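Long-range contact in dihydrolipoyl dehydrogenase (Elizabethkingia anophelis NUHP1, PDB 6UZI), which probably oxidises dihydrolipoyl groups on lysines of partner proteins back to lipoyl, passing the electrons through its FAD and redox-active disulfide to NAD(+): residues I405-D410 and L417-I422. Numbering follows the deposited sequence.
Sequences IKILAD and LGVHMI
Lys406 and His420 form a hydrogen-bonded pair in an antiparallel beta hairpin. Lys406 N donates to His420 O, and His420 N returns a bond of 2.8 Å to Lys406 O. Next along the ladder, Leu408 N meets Gly418 O at 2.8 Å. The regular pattern then breaks. Leu408 O takes Leu417 N at 2.7 Å and, more weakly, Gly418 N at 3.3 Å. Leu417 and Gly418 thus both face Leu408, a classic beta bulge near the hairpin turn. Between the bonded pairs, CA of Val419 makes a CA-H...O contact with Lys406 O.

Apolar contacts line one face. Ile405 CG1 lies beside the backbone N, and chi2 of -75° turns CD1 toward strand 416-423, 3.5 Å from Met421 CB. Ile407 and Val419 lie side by side and point the same way, with their CG1 atoms 4.1 Å apart. On the other face, Leu408 CD1 sits at the edge of the His420 ring, 3.9 Å from NE2. At the bulge, Leu417 CG packs against Asp410 N.

The polar ends of Lys406 and His420 have partners outside the hairpin. The extended Lys406 chain carries NZ to salt bridges with Asp222 and Glu372. His420 NE2 is hydrogen-bonded to Lys370 O, which would help hold the ring in its orientation.

Both strands are interior to the antiparallel sheet of the dimerisation domain, with 416-423 at its centre. Strand 382-388 flanks 404-410, and strand 364-369 flanks 416-423. Helices 426-438 and 458-469 pack on the Ile405, Ile407, Val419 and Met421 face, while helix 223-236 meets His420 on the other.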
loop_
_atom_site.group_PDB
_atom_site.type_symbol
_atom_site.label_atom_id
_atom_site.label_comp_id
_atom_site.label_asym_id
_atom_site.label_seq_id
_atom_site.Cartn_x
_atom_site.Cartn_y
_atom_site.Cartn_z
ATOM N N ILE A 405 0.018 -8.127 -11.729
ATOM C CA ILE A 405 -1.366 -7.738 -11.480
ATOM C C ILE A 405 -2.215 -8.269 -12.626
ATOM O O ILE A 405 -1.868 -8.090 -13.800
ATOM C CB ILE A 405 -1.517 -6.216 -11.352
ATOM C CG1 ILE A 405 -0.583 -5.682 -10.269
ATOM C CG2 ILE A 405 -2.966 -5.854 -11.072
ATOM C CD1 ILE A 405 -1.065 -5.976 -8.879
ATOM N N LYS A 406 -3.318 -8.923 -12.285
ATOM C CA LYS A 406 -4.162 -9.586 -13.266
ATOM C C LYS A 406 -5.603 -9.141 -13.078
ATOM O O LYS A 406 -6.144 -9.225 -11.972
ATOM C CB LYS A 406 -4.034 -11.107 -13.144
ATOM C CG LYS A 406 -5.068 -11.907 -13.925
ATOM C CD LYS A 406 -4.999 -13.385 -13.535
ATOM C CE LYS A 406 -5.732 -14.264 -14.541
ATOM N NZ LYS A 406 -5.633 -15.698 -14.181
ATOM N N ILE A 407 -6.220 -8.669 -14.155
ATOM C CA ILE A 407 -7.591 -8.181 -14.128
ATOM C C ILE A 407 -8.419 -9.002 -15.109
ATOM O O ILE A 407 -7.999 -9.224 -16.251
ATOM C CB ILE A 407 -7.666 -6.684 -14.475
ATOM C CG1 ILE A 407 -7.068 -5.845 -13.345
ATOM C CG2 ILE A 407 -9.115 -6.271 -14.745
ATOM C CD1 ILE A 407 -6.978 -4.357 -13.667
ATOM N N LEU A 408 -9.588 -9.447 -14.659
ATOM C CA LEU A 408 -10.556 -10.148 -15.487
ATOM C C LEU A 408 -11.752 -9.230 -15.715
ATOM O O LEU A 408 -12.284 -8.647 -14.762
ATOM C CB LEU A 408 -10.994 -11.450 -14.818
ATOM C CG LEU A 408 -9.863 -12.412 -14.460
ATOM C CD1 LEU A 408 -10.351 -13.519 -13.539
ATOM C CD2 LEU A 408 -9.272 -13.000 -15.722
ATOM N N ALA A 409 -12.171 -9.099 -16.976
ATOM C CA ALA A 409 -13.255 -8.205 -17.352
ATOM C C ALA A 409 -14.228 -8.912 -18.282
ATOM O O ALA A 409 -13.831 -9.763 -19.083
ATOM C CB ALA A 409 -12.716 -6.949 -18.038
ATOM N N ASP A 410 -15.510 -8.550 -18.176
ATOM C CA ASP A 410 -16.516 -9.094 -19.083
ATOM C C ASP A 410 -16.216 -8.624 -20.502
ATOM O O ASP A 410 -15.990 -7.436 -20.738
ATOM C CB ASP A 410 -17.925 -8.654 -18.656
ATOM C CG ASP A 410 -19.032 -9.351 -19.451
ATOM O OD1 ASP A 410 -19.539 -8.764 -20.437
ATOM O OD2 ASP A 410 -19.373 -10.505 -19.111
ATOM N N LEU A 417 -14.553 -8.227 -13.417
ATOM C CA LEU A 417 -15.137 -9.349 -12.697
ATOM C C LEU A 417 -14.233 -9.919 -11.607
ATOM O O LEU A 417 -14.737 -10.586 -10.698
ATOM C CB LEU A 417 -15.513 -10.463 -13.684
ATOM C CG LEU A 417 -16.474 -10.082 -14.812
ATOM C CD1 LEU A 417 -16.705 -11.269 -15.717
ATOM C CD2 LEU A 417 -17.801 -9.599 -14.256
ATOM N N GLY A 418 -12.925 -9.669 -11.668
ATOM C CA GLY A 418 -11.992 -10.135 -10.657
ATOM C C GLY A 418 -10.622 -9.509 -10.829
ATOM O O GLY A 418 -10.176 -9.297 -11.960
ATOM N N VAL A 419 -9.951 -9.198 -9.719
ATOM C CA VAL A 419 -8.626 -8.582 -9.716
ATOM C C VAL A 419 -7.735 -9.409 -8.806
ATOM O O VAL A 419 -8.090 -9.661 -7.651
ATOM C CB VAL A 419 -8.680 -7.112 -9.243
ATOM C CG1 VAL A 419 -7.305 -6.463 -9.282
ATOM C CG2 VAL A 419 -9.636 -6.316 -10.108
ATOM N N HIS A 420 -6.581 -9.831 -9.320
ATOM C CA HIS A 420 -5.721 -10.781 -8.617
ATOM C C HIS A 420 -4.281 -10.293 -8.653
ATOM O O HIS A 420 -3.701 -10.131 -9.731
ATOM C CB HIS A 420 -5.856 -12.173 -9.242
ATOM C CG HIS A 420 -7.273 -12.661 -9.291
ATOM N ND1 HIS A 420 -7.911 -13.211 -8.201
ATOM C CD2 HIS A 420 -8.183 -12.657 -10.295
ATOM C CE1 HIS A 420 -9.148 -13.539 -8.534
ATOM N NE2 HIS A 420 -9.339 -13.210 -9.797
ATOM N N MET A 421 -3.695 -10.096 -7.475
ATOM C CA MET A 421 -2.422 -9.409 -7.332
ATOM C C MET A 421 -1.416 -10.279 -6.602
ATOM O O MET A 421 -1.758 -10.987 -5.648
ATOM C CB MET A 421 -2.575 -8.099 -6.548
ATOM C CG MET A 421 -3.768 -7.251 -6.905
ATOM S SD MET A 421 -3.730 -5.757 -5.892
ATOM C CE MET A 421 -5.085 -4.831 -6.617
ATOM N N ILE A 422 -0.169 -10.211 -7.049
ATOM C CA ILE A 422 0.962 -10.653 -6.252
ATOM C C ILE A 422 2.079 -9.649 -6.495
ATOM O O ILE A 422 2.441 -9.387 -7.646
ATOM C CB ILE A 422 1.404 -12.092 -6.588
ATOM C CG1 ILE A 422 2.621 -12.485 -5.755
ATOM C CG2 ILE A 422 1.677 -12.269 -8.081
ATOM C CD1 ILE A 422 2.931 -13.938 -5.838
#